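Local coordinates for protein hemolysin BL lytic component L1 (Bacillus cereus, PDB 7NMQ) that serves as a lytic component of the tripartite enterotoxin hemolysin BL and probably takes part in forming pores in target cell membranes, at residues A15-H20 against E355-D360; H20-D25 against D193-S198; Q78-N83 against L302-I307; A206-A211 against G238-G243. All coordinates share one frame; numbering follows the deposited sequence.

Interaction 1 of 4, residues A15-H20 against E355-D360; sequences AETGSH and EFISKD
Ile357 reaches across to the backbone of Gly18, joining the first and last long helices of a ClyA-like helical bundle, the fold of this family of alpha-helical pore-forming toxins. Because Gly18 has no side chain, the two backbones come close, with the Gly18 CA and the Ile357 CA 5.9 Å apart. Ile357 is stretched out, CD1 lying anti to CA (chi2 173°), and this end methyl comes to 4.3 Å from the Gly18 CA. Its other branch, CG2, stands 4.5 Å from the CG2 methyl of Thr17, a marginal touch. The contact is thus purely van der Waals, and no hydrogen bond passes between the segments. Thr17 meets Ile357 with its methyl while its hydroxyl OG1 is hydrogen-bonded to Ala13 O one turn earlier in its own helix, which satisfies the hydroxyl of this buried residue.

Further out, Ile21 and Leu14 of helix 10-33, Ala81 of helix 45-103 and Ile207 of helix 203-216 pack round Ile357, so four helices meet at this side chain. The chain leaving helix 330-357 is held by polar contacts of its own: Ser358 OG donates to Glu355 O at 2.6 Å, the hydroxyl tilted 23° from the carbonyl plane. Both oxygens of the Glu355 carboxylate are engaged by cations, OE1 in a salt bridge with Arg82 NH1 of helix 45-103, and OE2, through its anti lone pair, by Lys359 NZ 2.6 Å away.

Interaction 2 of 4, residues H20-D25 against D193-S198; sequences HILVMD and DVLAWS
Leu195 carries this contact, dividing its two methyl groups between successive residues of the opposing helix. Its CD1 meets Val23 CG2 at 3.5 Å, a tight approach for two methyl carbons. CD2 turns instead to Leu22, where it lies 4.3 Å from Leu22 CD2, a looser touch. Leu22 gets there by full extension: CG is anti to the backbone N (chi1 175°) and CD2 continues anti to CA, which puts this methyl at the end facing Leu195. Val23, branched at CB, keeps CG2 beside its own backbone N, and the side chains of Val23 and Leu195 cross at a slant rather than lying alongside each other.

In the helical bundle of this ClyA-like toxin the three residues join helix 10-33 to the later part of helix 173-200, where a predicted transmembrane segment, which includes Leu195, begins. All three are buried, and the interface holds aliphatic carbon alone, without a hydrogen bond between the segments. Other faces of the two helices look to different partners. Val23 also touches Thr296 of helix 275-325, and Ile21 packs on Ile77 of helix 45-103. On helix 173-200, Val194 lies against His255 and Trp197 against Ala248 and Ala252, all three on helix 247-272.

Interaction 3 of 4, residues Q78-N83 against L302-I307; sequences QKTARN and LSLTNI
Apolar packing between Thr80 of helix 45-103 and the pair Leu304 and Ile307, one turn apart on helix 275-325, makes up this contact. The Thr80 methyl CG2 does most of the work, lying 3.8 Å from Leu304 CD2 and 4.0 Å from Ile307 CG2. Leu304 offers the branch that folds back: CD1 continues the extended chain (chi2 173°), leaving CD2 on the flank that meets the threonine. Ile307 uses its short branch, CG2, which lies anti to the backbone N. Both approach the Thr80 side chain at a slant, filling the space between the backbones, whose nearest CA atoms, those of Thr80 and Leu304, are 8.4 Å apart.

Polar groups find partners within helix 45-103 or on another helix. The Thr80 hydroxyl, although 4.1 Å from Leu304 CD2 at its OG1, is hydrogen-bonded to Gln76 O within its own helix. On a different side of helix 45-103, Lys79 NZ donates to Asn83 OD1 at 2.9 Å, in the carbonyl plane and on a lone pair. Glu127 of helix 107-154 completes that group, its OE1 forming a salt bridge with Lys79 NZ and accepting a hydrogen bond from Asn83 ND2.

The same neighbouring helix supplies Val131 and Leu135 to pack on Leu304, while Ala13 and Thr17 of helix 10-33 pack on Ile307. With its methyl turned across and its hydroxyl turned back to the backbone, Thr80 behaves here much as an aliphatic residue, and the two helices of the toxin's bundle are joined at this point by shape and hydrophobic burial, with no directional bond between the segments.

Interaction 4 of 4, residues A206-A211 against G238-G243; sequences AILVIA and GAAGIG
Leu208 and Val209, adjacent on helix 203-216, each take one branch of Ile242, which projects from an irregular stretch of chain. The CG2 methyl of Ile242 meets Leu208 CD1 at 3.8 Å, and its longer arm ends with CD1 at 3.7 Å from Val209 CG2. With chi1 of the isoleucine at 64°, CG1 sits between the backbone N and the carbonyl carbon and CG2 beside the N, which directs the long arm to Val209 and the short one to Leu208. Neither leucine nor valine runs alongside the isoleucine; both cross it at an angle.

Leu208 is extended, and its leading CD1 methyl also approaches Ala240, 4.0 Å from Ala240 O and 4.3 Å from Ala240 CB. Ala240 and Ile242, on either side of Gly241 in the sequence, both direct their CB toward the helix. Gly241 has a positive phi of 72°, and Gly243 after them has another of 79°.

The side-chain packing is apolar, no hydrogen bond joins the segments, and the contact is only partly buried: Val209 is enclosed, whereas Leu208 is exposed. Both segments belong to predicted transmembrane stretches, consistent with a hydrophobic region kept folded against the helical bundle in this soluble form of a pore-forming toxin. Leu237 packs on Leu208, Val209 and Ile242, and Trp197 of helix 173-200 lies against Val209 and Ile242. The loop thus returns from the hairpin of strands 217-222 and 225-230 to rest on helix 203-216 before helix 247-272 begins.

In the fold
From the N terminus, helix 10-33 enters interaction 1 first, whose partner near the C terminus closes a loop of almost the whole chain and holds the other three contacts within it. Interaction 2 shares His20 with it and closes at helix 173-200. Interaction 3 starts inside that second loop, on helix 45-103, but closes beyond it on helix 275-325, so interactions 2 and 3 cross. Interaction 4 opens after interaction 2 has closed and lies within interaction 3, bringing together the two sides of the hairpin region. Phe356 of interaction 1 packs on Ile207, and Trp197 of interaction 2 on Ile242, tying that region to the bundle.

Interaction 1 of 4, residues A15-H20 against E355-D360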
loop_
_atom_site.group_PDB
_atom_site.type_symbol
_atom_site.label_atom_id
_atom_site.label_comp_id
_atom_site.label_asym_id
_atom_site.label_seq_id
_atom_site.Cartn_x
_atom_site.Cartn_y
_atom_site.Cartn_z
ATOM N N ALA A 15 0.054 -7.005 6.819
ATOM C CA ALA A 15 -1.085 -7.250 5.917
ATOM C C ALA A 15 -1.588 -5.914 5.389
ATOM O O ALA A 15 -1.865 -5.779 4.168
ATOM C CB ALA A 15 -2.157 -8.005 6.628
ATOM N N GLU A 16 -1.684 -4.922 6.268
ATOM C CA GLU A 16 -2.133 -3.568 5.875
ATOM C C GLU A 16 -1.102 -2.979 4.924
ATOM O O GLU A 16 -1.497 -2.421 3.890
ATOM C CB GLU A 16 -2.258 -2.666 7.098
ATOM C CG GLU A 16 -3.319 -3.106 8.058
ATOM C CD GLU A 16 -3.537 -2.163 9.225
ATOM O OE1 GLU A 16 -2.775 -1.179 9.367
ATOM O OE2 GLU A 16 -4.458 -2.430 9.998
ATOM N N THR A 17 0.177 -3.065 5.274
ATOM C CA THR A 17 1.259 -2.502 4.428
ATOM C C THR A 17 1.210 -3.141 3.041
ATOM O O THR A 17 1.339 -2.392 2.054
ATOM C CB THR A 17 2.623 -2.678 5.095
ATOM O OG1 THR A 17 2.691 -1.899 6.280
ATOM C CG2 THR A 17 3.735 -2.259 4.162
ATOM N N GLY A 18 1.024 -4.441 2.950
ATOM C CA GLY A 18 0.953 -5.109 1.648
ATOM C C GLY A 18 -0.190 -4.582 0.803
ATOM O O GLY A 18 -0.022 -4.387 -0.414
ATOM N N SER A 19 -1.337 -4.344 1.428
ATOM C CA SER A 19 -2.552 -3.812 0.775
ATOM C C SER A 19 -2.298 -2.395 0.269
ATOM O O SER A 19 -2.828 -2.049 -0.794
ATOM C CB SER A 19 -3.751 -3.889 1.684
ATOM O OG SER A 19 -3.815 -2.787 2.586
ATOM N N HIS A 20 -1.560 -1.583 1.013
ATOM C CA HIS A 20 -1.284 -0.207 0.566
ATOM C C HIS A 20 -0.313 -0.237 -0.612
ATOM O O HIS A 20 -0.439 0.616 -1.489
ATOM C CB HIS A 20 -0.742 0.674 1.682
ATOM C CG HIS A 20 -1.594 0.703 2.902
ATOM N ND1 HIS A 20 -2.967 0.786 2.832
ATOM C CD2 HIS A 20 -1.255 0.684 4.218
ATOM C CE1 HIS A 20 -3.451 0.790 4.078
ATOM N NE2 HIS A 20 -2.415 0.753 4.927
ATOM N N GLU A 355 8.661 -12.020 3.509
ATOM C CA GLU A 355 9.524 -12.166 2.328
ATOM C C GLU A 355 8.705 -11.683 1.111
ATOM O O GLU A 355 9.232 -10.926 0.259
ATOM C CB GLU A 355 9.914 -13.629 2.199
ATOM C CG GLU A 355 10.666 -13.921 0.946
ATOM C CD GLU A 355 12.122 -13.536 0.938
ATOM O OE1 GLU A 355 12.726 -13.529 2.018
ATOM O OE2 GLU A 355 12.665 -13.318 -0.183
ATOM N N PHE A 356 7.440 -12.084 1.016
ATOM C CA PHE A 356 6.553 -11.675 -0.103
ATOM C C PHE A 356 6.456 -10.158 -0.173
ATOM O O PHE A 356 6.626 -9.577 -1.281
ATOM C CB PHE A 356 5.176 -12.312 -0.005
ATOM C CG PHE A 356 4.281 -11.871 -1.132
ATOM C CD1 PHE A 356 3.608 -10.659 -1.076
ATOM C CD2 PHE A 356 4.160 -12.633 -2.285
ATOM C CE1 PHE A 356 2.754 -10.263 -2.108
ATOM C CE2 PHE A 356 3.326 -12.233 -3.318
ATOM C CZ PHE A 356 2.622 -11.041 -3.232
ATOM N N ILE A 357 6.211 -9.522 0.969
ATOM C CA ILE A 357 5.989 -8.049 0.979
ATOM C C ILE A 357 7.287 -7.321 0.625
ATOM O O ILE A 357 7.229 -6.159 0.137
ATOM C CB ILE A 357 5.393 -7.586 2.323
ATOM C CG1 ILE A 357 4.011 -8.209 2.468
ATOM C CG2 ILE A 357 5.359 -6.063 2.444
ATOM C CD1 ILE A 357 3.350 -8.002 3.771
ATOM N N SER A 358 8.437 -7.919 0.898
ATOM C CA SER A 358 9.758 -7.309 0.648
ATOM C C SER A 358 10.113 -7.282 -0.842
ATOM O O SER A 358 11.176 -6.728 -1.169
ATOM C CB SER A 358 10.848 -8.024 1.388
ATOM O OG SER A 358 11.173 -9.281 0.829
ATOM N N LYS A 359 9.319 -7.930 -1.697
ATOM C CA LYS A 359 9.649 -8.068 -3.137
ATOM C C LYS A 359 8.497 -7.492 -3.950
ATOM O O LYS A 359 7.382 -7.454 -3.451
ATOM C CB LYS A 359 9.856 -9.540 -3.453
ATOM C CG LYS A 359 11.145 -10.087 -2.869
ATOM C CD LYS A 359 11.404 -11.486 -3.250
ATOM C CE LYS A 359 10.657 -12.481 -2.390
ATOM N NZ LYS A 359 11.342 -13.799 -2.402
ATOM N N ASP A 360 8.787 -6.999 -5.144
ATOM C CA ASP A 360 7.697 -6.436 -5.945
ATOM C C ASP A 360 6.561 -7.439 -6.067
ATOM O O ASP A 360 6.802 -8.620 -6.348
ATOM C CB ASP A 360 8.166 -6.074 -7.346
ATOM C CG ASP A 360 8.964 -4.789 -7.394
ATOM O OD1 ASP A 360 8.926 -4.032 -6.400
ATOM O OD2 ASP A 360 9.628 -4.566 -8.442
#

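Interaction 2 of 4, residues H20-D25 against D193-S198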
loop_
_atom_site.group_PDB
_atom_site.type_symbol
_atom_site.label_atom_id
_atom_site.label_comp_id
_atom_site.label_asym_id
_atom_site.label_seq_id
_atom_site.Cartn_x
_atom_site.Cartn_y
_atom_site.Cartn_z
ATOM N N HIS A 20 -1.560 -1.583 1.013
ATOM C CA HIS A 20 -1.284 -0.207 0.566
ATOM C C HIS A 20 -0.313 -0.237 -0.612
ATOM O O HIS A 20 -0.439 0.616 -1.489
ATOM C CB HIS A 20 -0.742 0.674 1.682
ATOM C CG HIS A 20 -1.594 0.703 2.902
ATOM N ND1 HIS A 20 -2.967 0.786 2.832
ATOM C CD2 HIS A 20 -1.255 0.684 4.218
ATOM C CE1 HIS A 20 -3.451 0.790 4.078
ATOM N NE2 HIS A 20 -2.415 0.753 4.927
ATOM N N ILE A 21 0.671 -1.131 -0.582
ATOM C CA ILE A 21 1.633 -1.254 -1.701
ATOM C C ILE A 21 0.859 -1.619 -2.965
ATOM O O ILE A 21 1.139 -1.035 -4.000
ATOM C CB ILE A 21 2.739 -2.293 -1.391
ATOM C CG1 ILE A 21 3.671 -1.747 -0.315
ATOM C CG2 ILE A 21 3.525 -2.682 -2.611
ATOM C CD1 ILE A 21 4.596 -2.796 0.245
ATOM N N LEU A 22 -0.034 -2.576 -2.905
ATOM C CA LEU A 22 -0.841 -2.957 -4.092
ATOM C C LEU A 22 -1.597 -1.742 -4.634
ATOM O O LEU A 22 -1.546 -1.494 -5.879
ATOM C CB LEU A 22 -1.807 -4.086 -3.734
ATOM C CG LEU A 22 -2.761 -4.470 -4.875
ATOM C CD1 LEU A 22 -1.979 -5.083 -6.023
ATOM C CD2 LEU A 22 -3.811 -5.434 -4.362
ATOM N N VAL A 23 -2.250 -0.999 -3.757
ATOM C CA VAL A 23 -3.081 0.150 -4.193
ATOM C C VAL A 23 -2.165 1.215 -4.807
ATOM O O VAL A 23 -2.495 1.753 -5.880
ATOM C CB VAL A 23 -3.917 0.693 -3.040
ATOM C CG1 VAL A 23 -4.497 2.041 -3.370
ATOM C CG2 VAL A 23 -4.942 -0.355 -2.599
ATOM N N MET A 24 -1.034 1.524 -4.186
ATOM C CA MET A 24 -0.094 2.516 -4.746
ATOM C C MET A 24 0.427 2.034 -6.082
ATOM O O MET A 24 0.546 2.875 -7.014
ATOM C CB MET A 24 1.114 2.742 -3.857
ATOM C CG MET A 24 0.782 3.467 -2.629
ATOM S SD MET A 24 0.250 5.155 -2.851
ATOM C CE MET A 24 1.666 5.921 -3.625
ATOM N N ASP A 25 0.759 0.749 -6.202
ATOM C CA ASP A 25 1.272 0.243 -7.499
ATOM C C ASP A 25 0.225 0.484 -8.596
ATOM O O ASP A 25 0.592 0.910 -9.681
ATOM C CB ASP A 25 1.618 -1.238 -7.431
ATOM C CG ASP A 25 2.970 -1.575 -6.812
ATOM O OD1 ASP A 25 3.795 -0.665 -6.596
ATOM O OD2 ASP A 25 3.176 -2.784 -6.559
ATOM N N ASP A 193 -13.359 -2.926 -0.226
ATOM C CA ASP A 193 -14.148 -4.039 0.338
ATOM C C ASP A 193 -13.442 -5.357 0.039
ATOM O O ASP A 193 -13.419 -6.241 0.914
ATOM C CB ASP A 193 -15.607 -4.020 -0.118
ATOM C CG ASP A 193 -16.402 -2.851 0.466
ATOM O OD1 ASP A 193 -15.928 -2.210 1.423
ATOM O OD2 ASP A 193 -17.546 -2.608 -0.027
ATOM N N VAL A 194 -12.848 -5.492 -1.144
ATOM C CA VAL A 194 -12.072 -6.705 -1.466
ATOM C C VAL A 194 -10.888 -6.759 -0.498
ATOM O O VAL A 194 -10.590 -7.842 0.029
ATOM C CB VAL A 194 -11.584 -6.697 -2.936
ATOM C CG1 VAL A 194 -10.641 -7.851 -3.211
ATOM C CG2 VAL A 194 -12.796 -6.737 -3.853
ATOM N N LEU A 195 -10.212 -5.631 -0.312
ATOM C CA LEU A 195 -9.019 -5.613 0.560
ATOM C C LEU A 195 -9.402 -5.925 2.006
ATOM O O LEU A 195 -8.634 -6.613 2.699
ATOM C CB LEU A 195 -8.331 -4.252 0.481
ATOM C CG LEU A 195 -7.674 -3.940 -0.846
ATOM C CD1 LEU A 195 -7.094 -2.543 -0.840
ATOM C CD2 LEU A 195 -6.638 -4.970 -1.202
ATOM N N ALA A 196 -10.551 -5.462 2.439
ATOM C CA ALA A 196 -11.054 -5.722 3.799
ATOM C C ALA A 196 -11.221 -7.229 4.007
ATOM O O ALA A 196 -10.843 -7.778 5.071
ATOM C CB ALA A 196 -12.307 -4.965 4.075
ATOM N N TRP A 197 -11.757 -7.898 2.992
ATOM C CA TRP A 197 -11.965 -9.354 3.082
ATOM C C TRP A 197 -10.605 -10.033 3.115
ATOM O O TRP A 197 -10.414 -10.997 3.866
ATOM C CB TRP A 197 -12.814 -9.835 1.889
ATOM C CG TRP A 197 -12.857 -11.331 1.794
ATOM C CD1 TRP A 197 -13.567 -12.159 2.610
ATOM C CD2 TRP A 197 -12.189 -12.172 0.827
ATOM N NE1 TRP A 197 -13.330 -13.460 2.268
ATOM C CE2 TRP A 197 -12.527 -13.506 1.154
ATOM C CE3 TRP A 197 -11.321 -11.938 -0.256
ATOM C CZ2 TRP A 197 -11.996 -14.587 0.458
ATOM C CZ3 TRP A 197 -10.850 -13.011 -0.992
ATOM C CH2 TRP A 197 -11.168 -14.317 -0.615
ATOM N N SER A 198 -9.656 -9.585 2.298
ATOM C CA SER A 198 -8.349 -10.289 2.200
ATOM C C SER A 198 -7.565 -10.091 3.507
ATOM O O SER A 198 -6.942 -11.072 3.996
ATOM C CB SER A 198 -7.572 -9.816 1.015
ATOM O OG SER A 198 -7.250 -8.458 1.161
#

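Interaction 3 of 4, residues Q78-N83 against L302-I307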
loop_
_atom_site.group_PDB
_atom_site.type_symbol
_atom_site.label_atom_id
_atom_site.label_comp_id
_atom_site.label_asym_id
_atom_site.label_seq_id
_atom_site.Cartn_x
_atom_site.Cartn_y
_atom_site.Cartn_z
ATOM N N GLN A 78 9.631 -1.869 1.268
ATOM C CA GLN A 78 10.012 -3.300 1.132
ATOM C C GLN A 78 11.175 -3.636 2.072
ATOM O O GLN A 78 11.188 -4.785 2.593
ATOM C CB GLN A 78 10.395 -3.597 -0.309
ATOM C CG GLN A 78 9.174 -3.541 -1.207
ATOM C CD GLN A 78 9.515 -3.593 -2.668
ATOM O OE1 GLN A 78 10.572 -3.142 -3.077
ATOM N NE2 GLN A 78 8.577 -4.080 -3.468
ATOM N N LYS A 79 12.124 -2.729 2.285
ATOM C CA LYS A 79 13.272 -2.989 3.209
ATOM C C LYS A 79 12.704 -3.152 4.620
ATOM O O LYS A 79 13.324 -3.912 5.407
ATOM C CB LYS A 79 14.308 -1.876 3.140
ATOM C CG LYS A 79 15.503 -1.992 4.057
ATOM C CD LYS A 79 16.376 -3.139 3.768
ATOM C CE LYS A 79 17.766 -2.961 4.347
ATOM N NZ LYS A 79 17.738 -2.628 5.794
ATOM N N THR A 80 11.643 -2.459 4.997
ATOM C CA THR A 80 11.016 -2.602 6.337
ATOM C C THR A 80 10.617 -4.078 6.491
ATOM O O THR A 80 10.759 -4.677 7.546
ATOM C CB THR A 80 9.832 -1.632 6.462
ATOM O OG1 THR A 80 10.314 -0.313 6.169
ATOM C CG2 THR A 80 9.191 -1.715 7.829
ATOM N N ALA A 81 10.028 -4.668 5.445
ATOM C CA ALA A 81 9.633 -6.091 5.457
ATOM C C ALA A 81 10.882 -6.980 5.470
ATOM O O ALA A 81 10.879 -8.009 6.164
ATOM C CB ALA A 81 8.713 -6.468 4.332
ATOM N N ARG A 82 11.901 -6.663 4.677
ATOM C CA ARG A 82 13.149 -7.447 4.643
ATOM C C ARG A 82 13.740 -7.467 6.061
ATOM O O ARG A 82 14.295 -8.494 6.450
ATOM C CB ARG A 82 14.122 -6.822 3.633
ATOM C CG ARG A 82 15.476 -7.504 3.521
ATOM C CD ARG A 82 15.436 -9.014 3.380
ATOM N NE ARG A 82 14.669 -9.381 2.214
ATOM C CZ ARG A 82 14.364 -10.613 1.818
ATOM N NH1 ARG A 82 14.761 -11.680 2.497
ATOM N NH2 ARG A 82 13.644 -10.756 0.712
ATOM N N ASN A 83 13.663 -6.373 6.799
ATOM C CA ASN A 83 14.217 -6.343 8.182
ATOM C C ASN A 83 13.473 -7.336 9.080
ATOM O O ASN A 83 14.101 -7.916 9.951
ATOM C CB ASN A 83 14.173 -4.934 8.753
ATOM C CG ASN A 83 15.158 -4.015 8.083
ATOM O OD1 ASN A 83 16.072 -4.459 7.367
ATOM N ND2 ASN A 83 14.959 -2.715 8.320
ATOM N N LEU A 302 0.583 5.460 8.461
ATOM C CA LEU A 302 -0.062 4.946 9.700
ATOM C C LEU A 302 0.388 3.512 9.942
ATOM O O LEU A 302 0.716 3.144 11.073
ATOM C CB LEU A 302 -1.582 4.972 9.587
ATOM C CG LEU A 302 -2.238 6.318 9.741
ATOM C CD1 LEU A 302 -3.740 6.152 9.599
ATOM C CD2 LEU A 302 -1.900 6.966 11.050
ATOM N N SER A 303 0.444 2.685 8.907
ATOM C CA SER A 303 0.783 1.249 9.063
ATOM C C SER A 303 2.267 1.085 9.413
ATOM O O SER A 303 2.619 0.148 10.175
ATOM C CB SER A 303 0.382 0.467 7.862
ATOM O OG SER A 303 -1.023 0.461 7.751
ATOM N N LEU A 304 3.136 1.941 8.902
ATOM C CA LEU A 304 4.563 1.880 9.283
ATOM C C LEU A 304 4.744 2.400 10.704
ATOM O O LEU A 304 5.638 1.907 11.389
ATOM C CB LEU A 304 5.361 2.691 8.276
ATOM C CG LEU A 304 5.581 2.001 6.954
ATOM C CD1 LEU A 304 6.212 2.971 6.018
ATOM C CD2 LEU A 304 6.434 0.795 7.093
ATOM N N THR A 305 3.977 3.399 11.110
ATOM C CA THR A 305 4.000 3.895 12.509
ATOM C C THR A 305 3.628 2.735 13.428
ATOM O O THR A 305 4.274 2.574 14.484
ATOM C CB THR A 305 3.091 5.116 12.657
ATOM O OG1 THR A 305 3.627 6.162 11.841
ATOM C CG2 THR A 305 3.005 5.611 14.082
ATOM N N ASN A 306 2.696 1.900 13.020
ATOM C CA ASN A 306 2.286 0.738 13.843
ATOM C C ASN A 306 3.452 -0.255 13.896
ATOM O O ASN A 306 3.750 -0.767 14.973
ATOM C CB ASN A 306 1.023 0.078 13.315
ATOM C CG ASN A 306 0.515 -0.978 14.260
ATOM O OD1 ASN A 306 0.413 -0.748 15.470
ATOM N ND2 ASN A 306 0.280 -2.160 13.737
ATOM N N ILE A 307 4.139 -0.483 12.782
ATOM C CA ILE A 307 5.324 -1.385 12.755
ATOM C C ILE A 307 6.367 -0.830 13.716
ATOM O O ILE A 307 6.944 -1.605 14.512
ATOM C CB ILE A 307 5.890 -1.584 11.340
ATOM C CG1 ILE A 307 4.884 -2.392 10.508
ATOM C CG2 ILE A 307 7.275 -2.214 11.331
ATOM C CD1 ILE A 307 5.261 -2.586 9.058
#

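Interaction 4 of 4, residues A206-A211 against G238-G243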
loop_
_atom_site.group_PDB
_atom_site.type_symbol
_atom_site.label_atom_id
_atom_site.label_comp_id
_atom_site.label_asym_id
_atom_site.label_seq_id
_atom_site.Cartn_x
_atom_site.Cartn_y
_atom_site.Cartn_z
ATOM N N ALA A 206 -4.140 -12.606 2.767
ATOM C CA ALA A 206 -3.893 -11.285 2.189
ATOM C C ALA A 206 -2.854 -11.429 1.069
ATOM O O ALA A 206 -3.089 -10.848 -0.015
ATOM C CB ALA A 206 -3.485 -10.276 3.219
ATOM N N ILE A 207 -1.764 -12.165 1.298
ATOM C CA ILE A 207 -0.677 -12.258 0.285
ATOM C C ILE A 207 -1.195 -13.009 -0.934
ATOM O O ILE A 207 -0.777 -12.659 -2.059
ATOM C CB ILE A 207 0.572 -12.892 0.913
ATOM C CG1 ILE A 207 1.194 -11.996 1.984
ATOM C CG2 ILE A 207 1.554 -13.373 -0.122
ATOM C CD1 ILE A 207 1.457 -10.605 1.633
ATOM N N LEU A 208 -2.006 -14.044 -0.742
ATOM C CA LEU A 208 -2.534 -14.795 -1.908
ATOM C C LEU A 208 -3.427 -13.878 -2.751
ATOM O O LEU A 208 -3.349 -13.929 -4.004
ATOM C CB LEU A 208 -3.326 -16.004 -1.444
ATOM C CG LEU A 208 -2.482 -17.136 -0.862
ATOM C CD1 LEU A 208 -3.345 -18.169 -0.150
ATOM C CD2 LEU A 208 -1.662 -17.798 -1.936
ATOM N N VAL A 209 -4.223 -13.038 -2.094
ATOM C CA VAL A 209 -5.156 -12.127 -2.816
ATOM C C VAL A 209 -4.326 -11.068 -3.533
ATOM O O VAL A 209 -4.564 -10.809 -4.742
ATOM C CB VAL A 209 -6.207 -11.512 -1.901
ATOM C CG1 VAL A 209 -7.007 -10.465 -2.654
ATOM C CG2 VAL A 209 -7.075 -12.588 -1.250
ATOM N N ILE A 210 -3.365 -10.470 -2.844
ATOM C CA ILE A 210 -2.484 -9.462 -3.487
ATOM C C ILE A 210 -1.819 -10.058 -4.728
ATOM O O ILE A 210 -1.748 -9.364 -5.756
ATOM C CB ILE A 210 -1.453 -8.938 -2.487
ATOM C CG1 ILE A 210 -2.139 -8.114 -1.400
ATOM C CG2 ILE A 210 -0.356 -8.176 -3.234
ATOM C CD1 ILE A 210 -1.263 -7.844 -0.185
ATOM N N ALA A 211 -1.288 -11.262 -4.650
ATOM C CA ALA A 211 -0.573 -11.863 -5.803
ATOM C C ALA A 211 -1.574 -12.089 -6.933
ATOM O O ALA A 211 -1.231 -11.807 -8.100
ATOM C CB ALA A 211 0.104 -13.147 -5.435
ATOM N N GLY A 238 -9.986 -19.694 -6.312
ATOM C CA GLY A 238 -11.024 -20.716 -6.039
ATOM C C GLY A 238 -10.525 -21.940 -5.284
ATOM O O GLY A 238 -11.337 -22.520 -4.547
ATOM N N ALA A 239 -9.266 -22.355 -5.450
ATOM C CA ALA A 239 -8.706 -23.531 -4.740
ATOM C C ALA A 239 -7.691 -23.125 -3.667
ATOM O O ALA A 239 -6.959 -24.023 -3.191
ATOM C CB ALA A 239 -8.057 -24.470 -5.709
ATOM N N ALA A 240 -7.609 -21.846 -3.309
ATOM C CA ALA A 240 -6.518 -21.304 -2.471
ATOM C C ALA A 240 -6.748 -21.606 -0.986
ATOM O O ALA A 240 -5.841 -21.272 -0.197
ATOM C CB ALA A 240 -6.418 -19.825 -2.684
ATOM N N GLY A 241 -7.912 -22.138 -0.604
ATOM C CA GLY A 241 -8.217 -22.498 0.793
ATOM C C GLY A 241 -8.441 -21.276 1.665
ATOM O O GLY A 241 -8.235 -21.388 2.881
ATOM N N ILE A 242 -8.892 -20.161 1.078
ATOM C CA ILE A 242 -9.136 -18.893 1.829
ATOM C C ILE A 242 -10.628 -18.552 1.812
ATOM O O ILE A 242 -10.980 -17.430 2.189
ATOM C CB ILE A 242 -8.284 -17.729 1.292
ATOM C CG1 ILE A 242 -8.623 -17.363 -0.150
ATOM C CG2 ILE A 242 -6.814 -18.035 1.473
ATOM C CD1 ILE A 242 -7.982 -16.092 -0.601
ATOM N N GLY A 243 -11.503 -19.485 1.462
ATOM C CA GLY A 243 -12.953 -19.241 1.584
ATOM C C GLY A 243 -13.547 -18.394 0.471
ATOM O O GLY A 243 -14.559 -17.728 0.714
#